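Local coordinates for putative isochorismatase hydrolase (PDB 3LQY), which is a putative hydrolase of the isochorismatase family, probably acting through a cysteine nucleophile as many of its relatives do, at residues Asp18-Tyr23 against His79-Ala84; Ala89-His94 against Arg100-Lys105; Ala142-Ala147 against Asp184-Gly189. All blocks are in the same frame, centred on the assembly; numbering follows the deposited sequence.

The three contacts join segments around one parallel sheet, to the sheet in interactions 2 and 3, to each other in interaction 1. Along the chain interaction 1 closes before interaction 2 opens, and interaction 3 comes last. Interaction 1 pairs loops that follow strands 8-13 and 54-59; interactions 2 and 3 lie at and next to the outermost strands of the sheet, 90-93 and 179-181. The latter two have centres about 24 Å apart, on opposite sides of the chain's centre, while interaction 1 is about 20 Å from each. Ala-84 nevertheless packs on Val-90, linking the first two contacts directly. Between them they join loops, helices and strands into a single Rossmann-like α/β body.

Interaction 1. Residues Asp18-Tyr23 against His79-Ala84; sequences DYFSTY and HPSVAA
Phe-20 holds CG anti to its carbonyl carbon (chi1 -74°), whereas His-79 has CG anti to the backbone nitrogen (chi1 -169°), and the two rings meet face to face from their separate loops. Their centroids lie 3.7 Å apart and the planes diverge by only 6°. The closest approach, 3.4 Å, is from Phe-20 CZ to His-79 CG. The rings are slightly displaced, so that His-79 CD2 lies over the phenyl centre and Phe-20 CE1 over that of the imidazole.

Pro-80 covers the other face of the imidazole, its CD displaced toward the rim, so the histidine is sandwiched between a phenyl ring and the neighbouring proline. Ser-81 holds ND1 with two bonds. Its OG is 2.9 Å from His-79 ND1, and its backbone N donates to the same ND1 at 3.2 Å, although from well outside the ring plane. A water lies in the ring plane by NE2, unusually close, and donates to Thr-22 OG1 at 2.9 Å; the link is therefore tentative. The turn beginning at Phe-20 is closed by Tyr-23 N bonding to Phe-20 O.

The contact joins the loop after strand 8-13 to the loop after strand 54-59, beside helix 33-49, which packs on the phenyl ring through Thr-33, Glu-34 and Ala-37. Asp-18 also ties these loops by bonds to Phe-69 and Gly-75. No direct hydrogen bond joins residues 18-23 to 79-84: stacking is their direct contact, and with the ND1 bonds of Ser-81 it fixes the rotation of the imidazole.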
loop_
_atom_site.group_PDB
_atom_site.type_symbol
_atom_site.label_atom_id
_atom_site.label_comp_id
_atom_site.label_asym_id
_atom_site.label_seq_id
_atom_site.Cartn_x
_atom_site.Cartn_y
_atom_site.Cartn_z
ATOM N N ASP A 18 1.804 13.601 -2.015
ATOM C CA ASP A 18 2.957 14.046 -1.153
ATOM C C ASP A 18 4.185 13.138 -1.100
ATOM O O ASP A 18 5.265 13.574 -0.661
ATOM C CB ASP A 18 2.516 14.382 0.292
ATOM C CG ASP A 18 1.848 15.759 0.439
ATOM O OD1 ASP A 18 2.181 16.687 -0.328
ATOM O OD2 ASP A 18 0.956 15.920 1.320
ATOM N N TYR A 19 4.019 11.894 -1.526
ATOM C CA TYR A 19 5.098 10.915 -1.569
ATOM C C TYR A 19 5.960 10.917 -2.807
ATOM O O TYR A 19 7.027 10.353 -2.811
ATOM C CB TYR A 19 4.545 9.490 -1.355
ATOM C CG TYR A 19 4.150 9.114 0.069
ATOM C CD1 TYR A 19 4.687 9.774 1.160
ATOM C CD2 TYR A 19 3.290 8.048 0.301
ATOM C CE1 TYR A 19 4.406 9.366 2.458
ATOM C CE2 TYR A 19 2.963 7.618 1.608
ATOM C CZ TYR A 19 3.526 8.307 2.683
ATOM O OH TYR A 19 3.198 7.919 3.952
ATOM N N PHE A 20 5.562 11.638 -3.832
ATOM C CA PHE A 20 6.218 11.565 -5.128
ATOM C C PHE A 20 7.088 12.803 -5.319
ATOM O O PHE A 20 6.569 13.961 -5.375
ATOM C CB PHE A 20 5.136 11.600 -6.209
ATOM C CG PHE A 20 4.344 10.320 -6.349
ATOM C CD1 PHE A 20 4.547 9.507 -7.431
ATOM C CD2 PHE A 20 3.387 9.948 -5.387
ATOM C CE1 PHE A 20 3.779 8.326 -7.600
ATOM C CE2 PHE A 20 2.636 8.781 -5.515
ATOM C CZ PHE A 20 2.819 7.966 -6.629
ATOM N N SER A 21 8.378 12.623 -5.522
ATOM C CA SER A 21 9.234 13.786 -5.743
ATOM C C SER A 21 8.902 14.493 -7.084
ATOM O O SER A 21 9.189 15.690 -7.224
ATOM C CB SER A 21 10.690 13.419 -5.709
ATOM O OG SER A 21 10.956 12.441 -6.687
ATOM N N THR A 22 8.277 13.775 -8.031
ATOM C CA THR A 22 7.769 14.392 -9.271
ATOM C C THR A 22 6.514 15.229 -9.048
ATOM O O THR A 22 6.101 15.947 -9.971
ATOM C CB THR A 22 7.510 13.327 -10.394
ATOM O OG1 THR A 22 6.491 12.398 -9.983
ATOM C CG2 THR A 22 8.785 12.535 -10.745
ATOM N N TYR A 23 5.938 15.216 -7.846
ATOM C CA TYR A 23 4.797 16.080 -7.548
ATOM C C TYR A 23 5.208 17.406 -6.957
ATOM O O TYR A 23 5.898 17.455 -5.950
ATOM C CB TYR A 23 3.814 15.384 -6.658
ATOM C CG TYR A 23 2.630 16.212 -6.244
ATOM C CD1 TYR A 23 1.534 16.403 -7.100
ATOM C CD2 TYR A 23 2.591 16.792 -4.981
ATOM C CE1 TYR A 23 0.436 17.096 -6.675
ATOM C CE2 TYR A 23 1.499 17.540 -4.573
ATOM C CZ TYR A 23 0.442 17.692 -5.413
ATOM O OH TYR A 23 -0.656 18.409 -4.981
ATOM N N HIS A 79 -2.428 9.555 -6.237
ATOM C CA HIS A 79 -1.695 9.939 -7.391
ATOM C C HIS A 79 -2.425 9.390 -8.623
ATOM O O HIS A 79 -3.002 8.293 -8.537
ATOM C CB HIS A 79 -0.288 9.394 -7.292
ATOM C CG HIS A 79 0.641 9.956 -8.310
ATOM N ND1 HIS A 79 0.914 9.305 -9.490
ATOM C CD2 HIS A 79 1.398 11.075 -8.310
ATOM C CE1 HIS A 79 1.769 10.021 -10.194
ATOM N NE2 HIS A 79 2.053 11.120 -9.518
ATOM N N PRO A 80 -2.435 10.147 -9.742
ATOM C CA PRO A 80 -3.204 9.658 -10.919
ATOM C C PRO A 80 -2.691 8.354 -11.537
ATOM O O PRO A 80 -3.468 7.636 -12.166
ATOM C CB PRO A 80 -3.070 10.778 -11.943
ATOM C CG PRO A 80 -2.615 11.982 -11.205
ATOM C CD PRO A 80 -1.859 11.488 -9.994
ATOM N N SER A 81 -1.415 8.020 -11.333
ATOM C CA SER A 81 -0.864 6.821 -11.922
ATOM C C SER A 81 -1.612 5.589 -11.399
ATOM O O SER A 81 -1.649 4.571 -12.070
ATOM C CB SER A 81 0.638 6.718 -11.639
ATOM O OG SER A 81 0.885 6.469 -10.266
ATOM N N VAL A 82 -2.228 5.696 -10.222
ATOM C CA VAL A 82 -2.984 4.584 -9.592
ATOM C C VAL A 82 -4.349 5.040 -9.048
ATOM O O VAL A 82 -4.840 4.521 -8.051
ATOM C CB VAL A 82 -2.151 3.882 -8.464
ATOM C CG1 VAL A 82 -1.010 3.131 -9.060
ATOM C CG2 VAL A 82 -1.607 4.883 -7.482
ATOM N N ALA A 83 -4.994 5.987 -9.735
ATOM C CA ALA A 83 -6.249 6.558 -9.239
ATOM C C ALA A 83 -7.367 5.495 -9.134
ATOM O O ALA A 83 -7.421 4.528 -9.925
ATOM C CB ALA A 83 -6.698 7.719 -10.156
ATOM N N ALA A 84 -8.270 5.698 -8.174
ATOM C CA ALA A 84 -9.402 4.801 -7.979
ATOM C C ALA A 84 -10.446 4.970 -9.080
ATOM O O ALA A 84 -10.487 6.004 -9.785
ATOM C CB ALA A 84 -10.031 5.032 -6.608
HETATM O O HOH W 1 3.652 12.986 -9.981
#

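Interaction 2. Residues Ala89-His94 against Arg100-Lys105; sequences AVVLKH and RDTDLK
Val-91 and Thr-102 form the innermost layer of this contact, in which the residues leading into a helix pack on an edge strand. Val-91 divides its two methyls between two partners: CG1 approaches Thr-102 CB at 3.8 Å, and CG2 meets Leu-104 CD1, also at 3.8 Å. In both pairs the side chains run at about a right angle. The threonine methyl completes the layer, Thr-102 CG2 lying 3.6 Å from Lys-93 CB.

The hydroxyl of Thr-102 is engaged on its own side of the contact. With OG1 placed between the backbone N and the carbonyl carbon (chi1 77°), it accepts from Leu-104 N at 3.1 Å, an N-H...O angle of 162°, making an ST turn at the start of helix 104-110; the same oxygen is hydrogen-bonded to Ser-98 O. Replacing Thr-102 by an alanine would probably leave Leu-104 N and Ser-98 O without this partner and open a gap beside Lys-93 CB.

Further out, water joins the two backbones where no direct hydrogen bond does. One molecule donates to Leu-92 O and accepts from Asp-103 N; another accepts from His-94 N at 2.7 Å and donates to Arg-100 O. Lys-93 leads its amino group away from the helix, where NZ bonds to Gln-95 O, His-59 ND1 and the sulfinoalanine at position 126, with Asp-14 as a long, weak ion pair. That grouping is consistent with the Asp-Lys-Cys site of isochorismatase-like hydrolases. The strand itself pairs in parallel with 54-59, and with helix 104-110 and strand 115-121 it builds a β-α-β crossover of the Rossmann-like fold.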
loop_
_atom_site.group_PDB
_atom_site.type_symbol
_atom_site.label_atom_id
_atom_site.label_comp_id
_atom_site.label_asym_id
_atom_site.label_seq_id
_atom_site.Cartn_x
_atom_site.Cartn_y
_atom_site.Cartn_z
ATOM N N ALA A 89 -13.648 0.739 -3.376
ATOM C CA ALA A 89 -13.743 1.459 -2.117
ATOM C C ALA A 89 -12.430 2.173 -1.830
ATOM O O ALA A 89 -11.346 1.668 -2.150
ATOM C CB ALA A 89 -14.065 0.483 -0.957
ATOM N N VAL A 90 -12.539 3.338 -1.203
ATOM C CA VAL A 90 -11.373 4.056 -0.709
ATOM C C VAL A 90 -11.529 4.261 0.788
ATOM O O VAL A 90 -12.482 4.895 1.234
ATOM C CB VAL A 90 -11.264 5.429 -1.421
ATOM C CG1 VAL A 90 -10.178 6.268 -0.791
ATOM C CG2 VAL A 90 -11.004 5.203 -2.895
ATOM N N VAL A 91 -10.614 3.700 1.570
ATOM C CA VAL A 91 -10.671 3.855 3.002
ATOM C C VAL A 91 -9.761 4.969 3.475
ATOM O O VAL A 91 -8.546 4.900 3.281
ATOM C CB VAL A 91 -10.188 2.562 3.727
ATOM C CG1 VAL A 91 -10.348 2.724 5.236
ATOM C CG2 VAL A 91 -10.963 1.351 3.209
ATOM N N LEU A 92 -10.323 5.887 4.238
ATOM C CA LEU A 92 -9.596 7.037 4.773
ATOM C C LEU A 92 -9.111 6.673 6.172
ATOM O O LEU A 92 -9.903 6.222 7.016
ATOM C CB LEU A 92 -10.520 8.282 4.817
ATOM C CG LEU A 92 -9.940 9.565 5.441
ATOM C CD1 LEU A 92 -8.598 9.955 4.813
ATOM C CD2 LEU A 92 -10.908 10.730 5.312
ATOM N N LYS A 93 -7.815 6.846 6.424
ATOM C CA LYS A 93 -7.240 6.482 7.738
ATOM C C LYS A 93 -6.465 7.650 8.345
ATOM O O LYS A 93 -6.058 8.582 7.639
ATOM C CB LYS A 93 -6.333 5.282 7.603
ATOM C CG LYS A 93 -4.960 5.530 7.007
ATOM C CD LYS A 93 -4.187 4.231 6.920
ATOM C CE LYS A 93 -2.745 4.409 6.399
ATOM N NZ LYS A 93 -1.800 5.141 7.338
ATOM N N HIS A 94 -6.275 7.586 9.659
ATOM C CA HIS A 94 -5.536 8.610 10.413
ATOM C C HIS A 94 -4.426 8.024 11.277
ATOM O O HIS A 94 -3.719 8.743 11.972
ATOM C CB HIS A 94 -6.521 9.418 11.269
ATOM C CG HIS A 94 -7.707 9.930 10.495
ATOM N ND1 HIS A 94 -7.588 10.840 9.465
ATOM C CD2 HIS A 94 -9.025 9.631 10.580
ATOM C CE1 HIS A 94 -8.785 11.100 8.967
ATOM N NE2 HIS A 94 -9.671 10.371 9.621
ATOM N N ARG A 100 -6.773 0.318 11.945
ATOM C CA ARG A 100 -7.051 0.997 13.210
ATOM C C ARG A 100 -7.995 2.175 13.058
ATOM O O ARG A 100 -7.670 3.154 12.368
ATOM C CB ARG A 100 -5.762 1.478 13.840
ATOM C CG ARG A 100 -5.929 2.116 15.179
ATOM C CD ARG A 100 -4.605 2.214 15.884
ATOM N NE ARG A 100 -4.670 3.123 17.017
ATOM C CZ ARG A 100 -3.618 3.587 17.683
ATOM N NH1 ARG A 100 -2.391 3.203 17.357
ATOM N NH2 ARG A 100 -3.795 4.428 18.701
ATOM N N ASP A 101 -9.134 2.087 13.749
ATOM C CA ASP A 101 -10.210 3.119 13.692
ATOM C C ASP A 101 -10.716 3.404 12.273
ATOM O O ASP A 101 -11.270 4.469 12.009
ATOM C CB ASP A 101 -9.761 4.442 14.357
ATOM C CG ASP A 101 -9.428 4.279 15.844
ATOM O OD1 ASP A 101 -10.092 3.473 16.536
ATOM O OD2 ASP A 101 -8.505 4.979 16.319
ATOM N N THR A 102 -10.523 2.453 11.368
ATOM C CA THR A 102 -11.006 2.558 10.011
ATOM C C THR A 102 -12.034 1.477 9.795
ATOM O O THR A 102 -12.261 0.647 10.644
ATOM C CB THR A 102 -9.884 2.372 8.942
ATOM O OG1 THR A 102 -9.573 0.976 8.812
ATOM C CG2 THR A 102 -8.673 3.187 9.291
ATOM N N ASP A 103 -12.620 1.503 8.613
ATOM C CA ASP A 103 -13.638 0.567 8.188
ATOM C C ASP A 103 -13.028 -0.536 7.354
ATOM O O ASP A 103 -13.753 -1.275 6.697
ATOM C CB ASP A 103 -14.646 1.313 7.301
ATOM C CG ASP A 103 -15.326 2.478 8.018
ATOM O OD1 ASP A 103 -15.278 2.507 9.270
ATOM O OD2 ASP A 103 -15.911 3.356 7.337
ATOM N N LEU A 104 -11.703 -0.637 7.339
ATOM C CA LEU A 104 -11.049 -1.549 6.392
ATOM C C LEU A 104 -11.536 -2.985 6.519
ATOM O O LEU A 104 -11.855 -3.625 5.510
ATOM C CB LEU A 104 -9.539 -1.506 6.504
ATOM C CG LEU A 104 -8.870 -2.434 5.476
ATOM C CD1 LEU A 104 -9.172 -1.950 4.041
ATOM C CD2 LEU A 104 -7.353 -2.565 5.750
ATOM N N LYS A 105 -11.610 -3.475 7.750
ATOM C CA LYS A 105 -12.010 -4.859 8.000
ATOM C C LYS A 105 -13.430 -5.054 7.497
ATOM O O LYS A 105 -13.676 -5.887 6.616
ATOM C CB LYS A 105 -11.921 -5.202 9.494
ATOM C CG LYS A 105 -11.925 -6.712 9.808
ATOM C CD LYS A 105 -12.012 -6.963 11.326
ATOM C CE LYS A 105 -11.978 -8.463 11.681
ATOM N NZ LYS A 105 -12.675 -8.753 12.978
HETATM O O HOH W 2 -12.113 4.437 7.272
HETATM O O HOH W 3 -7.695 6.158 11.412
#

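Interaction 3. Residues Ala142-Ala147 against Asp184-Gly189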
loop_
_atom_site.group_PDB
_atom_site.type_symbol
_atom_site.label_atom_id
_atom_site.label_comp_id
_atom_site.label_asym_id
_atom_site.label_seq_id
_atom_site.Cartn_x
_atom_site.Cartn_y
_atom_site.Cartn_z
ATOM N N ALA A 142 0.254 -11.293 0.371
ATOM C CA ALA A 142 1.413 -11.171 -0.476
ATOM C C ALA A 142 1.743 -9.690 -0.539
ATOM O O ALA A 142 0.867 -8.846 -0.335
ATOM C CB ALA A 142 1.119 -11.729 -1.860
ATOM N N VAL A 143 2.994 -9.390 -0.860
ATOM C CA VAL A 143 3.473 -8.035 -0.960
ATOM C C VAL A 143 4.283 -7.989 -2.241
ATOM O O VAL A 143 5.181 -8.814 -2.449
ATOM C CB VAL A 143 4.306 -7.605 0.293
ATOM C CG1 VAL A 143 4.768 -6.177 0.171
ATOM C CG2 VAL A 143 3.513 -7.804 1.590
ATOM N N ALA A 144 3.913 -7.046 -3.135
ATOM C CA ALA A 144 4.653 -6.884 -4.354
ATOM C C ALA A 144 5.801 -5.951 -4.011
ATOM O O ALA A 144 5.615 -4.767 -3.868
ATOM C CB ALA A 144 3.774 -6.305 -5.455
ATOM N N HIS A 145 6.997 -6.484 -3.901
ATOM C CA HIS A 145 8.086 -5.716 -3.279
ATOM C C HIS A 145 8.538 -4.515 -4.102
ATOM O O HIS A 145 8.998 -3.511 -3.552
ATOM C CB HIS A 145 9.281 -6.615 -2.958
ATOM C CG HIS A 145 9.867 -7.310 -4.144
ATOM N ND1 HIS A 145 10.732 -6.693 -5.021
ATOM C CD2 HIS A 145 9.748 -8.591 -4.575
ATOM C CE1 HIS A 145 11.093 -7.553 -5.963
ATOM N NE2 HIS A 145 10.509 -8.711 -5.714
ATOM N N ASP A 146 8.403 -4.615 -5.427
ATOM C CA ASP A 146 8.803 -3.533 -6.323
ATOM C C ASP A 146 7.680 -2.512 -6.546
ATOM O O ASP A 146 7.863 -1.561 -7.318
ATOM C CB ASP A 146 9.381 -4.075 -7.642
ATOM C CG ASP A 146 8.444 -5.026 -8.371
ATOM O OD1 ASP A 146 7.432 -5.472 -7.818
ATOM O OD2 ASP A 146 8.748 -5.359 -9.515
ATOM N N ALA A 147 6.541 -2.727 -5.868
ATOM C CA ALA A 147 5.427 -1.797 -5.854
ATOM C C ALA A 147 5.225 -1.135 -4.489
ATOM O O ALA A 147 4.130 -0.620 -4.216
ATOM C CB ALA A 147 4.124 -2.515 -6.295
ATOM N N ASP A 184 5.463 -8.491 -11.410
ATOM C CA ASP A 184 5.405 -9.352 -12.604
ATOM C C ASP A 184 5.178 -10.810 -12.245
ATOM O O ASP A 184 4.407 -11.505 -12.917
ATOM C CB ASP A 184 6.677 -9.175 -13.463
ATOM C CG ASP A 184 6.658 -7.870 -14.291
ATOM O OD1 ASP A 184 5.554 -7.361 -14.581
ATOM O OD2 ASP A 184 7.739 -7.340 -14.656
ATOM N N GLU A 185 5.830 -11.265 -11.162
ATOM C CA GLU A 185 5.646 -12.628 -10.687
ATOM C C GLU A 185 4.223 -12.832 -10.188
ATOM O O GLU A 185 3.629 -13.878 -10.407
ATOM C CB GLU A 185 6.655 -12.947 -9.581
ATOM C CG GLU A 185 8.097 -12.990 -10.091
ATOM C CD GLU A 185 9.140 -13.044 -8.997
ATOM O OE1 GLU A 185 10.300 -13.369 -9.330
ATOM O OE2 GLU A 185 8.822 -12.784 -7.810
ATOM N N LEU A 186 3.670 -11.824 -9.527
ATOM C CA LEU A 186 2.313 -11.939 -9.009
ATOM C C LEU A 186 1.323 -11.848 -10.182
ATOM O O LEU A 186 0.291 -12.526 -10.198
ATOM C CB LEU A 186 2.046 -10.875 -7.937
ATOM C CG LEU A 186 2.715 -11.103 -6.563
ATOM C CD1 LEU A 186 2.788 -9.833 -5.756
ATOM C CD2 LEU A 186 1.983 -12.182 -5.784
ATOM N N ILE A 187 1.654 -11.014 -11.168
ATOM C CA ILE A 187 0.810 -10.870 -12.357
ATOM C C ILE A 187 0.751 -12.212 -13.105
ATOM O O ILE A 187 -0.352 -12.711 -13.424
ATOM C CB ILE A 187 1.330 -9.722 -13.272
ATOM C CG1 ILE A 187 0.897 -8.362 -12.702
ATOM C CG2 ILE A 187 0.828 -9.885 -14.730
ATOM C CD1 ILE A 187 1.622 -7.145 -13.335
ATOM N N ALA A 188 1.943 -12.798 -13.324
ATOM C CA ALA A 188 2.097 -14.112 -13.986
ATOM C C ALA A 188 1.243 -15.251 -13.396
ATOM O O ALA A 188 1.106 -16.295 -14.057
ATOM C CB ALA A 188 3.594 -14.530 -14.051
ATOM N N GLY A 189 0.656 -15.074 -12.202
ATOM C CA GLY A 189 -0.118 -16.151 -11.547
ATOM C C GLY A 189 -1.592 -15.891 -11.309
ATOM O O GLY A 189 -2.118 -14.852 -11.742
HETATM O O HOH W 4 11.023 -11.273 -7.245
HETATM O O HOH W 5 7.291 -6.656 -11.419
#
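Leu-186 lays its forked end along the strand, one methyl against each of two alanines. CD1 reaches Ala-144 CB at 3.7 Å and CD2 reaches Ala-142 CB at 4.0 Å. CB already points toward the strand, and CG anti to the carbonyl carbon (chi1 -74°) sets the direction of the fork. Val-143, between the two alanines, turns its own side chain the other way and contributes chiefly its carbonyl oxygen, which lies near CD1. Alanines on this side leave the leucine enough room to settle close to the strand.

Beyond the apolar contacts, two waters join the segments, one between side chains and one from a carboxylate to a backbone N-H. His-145 points the edge of its ring, at NE2, to a water 3.0 Å away and in the ring plane; that water donates to Glu-185 OE2. The second donates to Asp-146 OD2 at 2.7 Å and accepts from Asp-184 N. Asp-146 reaches the start of the helix directly as well, its OD1 bonding to Ala-183 N.

The contact thus packs the short C-terminal helix 183-187 on strand 140-149, the helix-on-sheet packing of an α/β fold. Strand 179-181 lies alongside, with Leu-186 resting on Asn-179 and Ala-181 and also meeting Val-117 of strand 115-121, while helix 33-49 adjoins through Leu-43 on Ala-144 and Lys-42 on Asp-184.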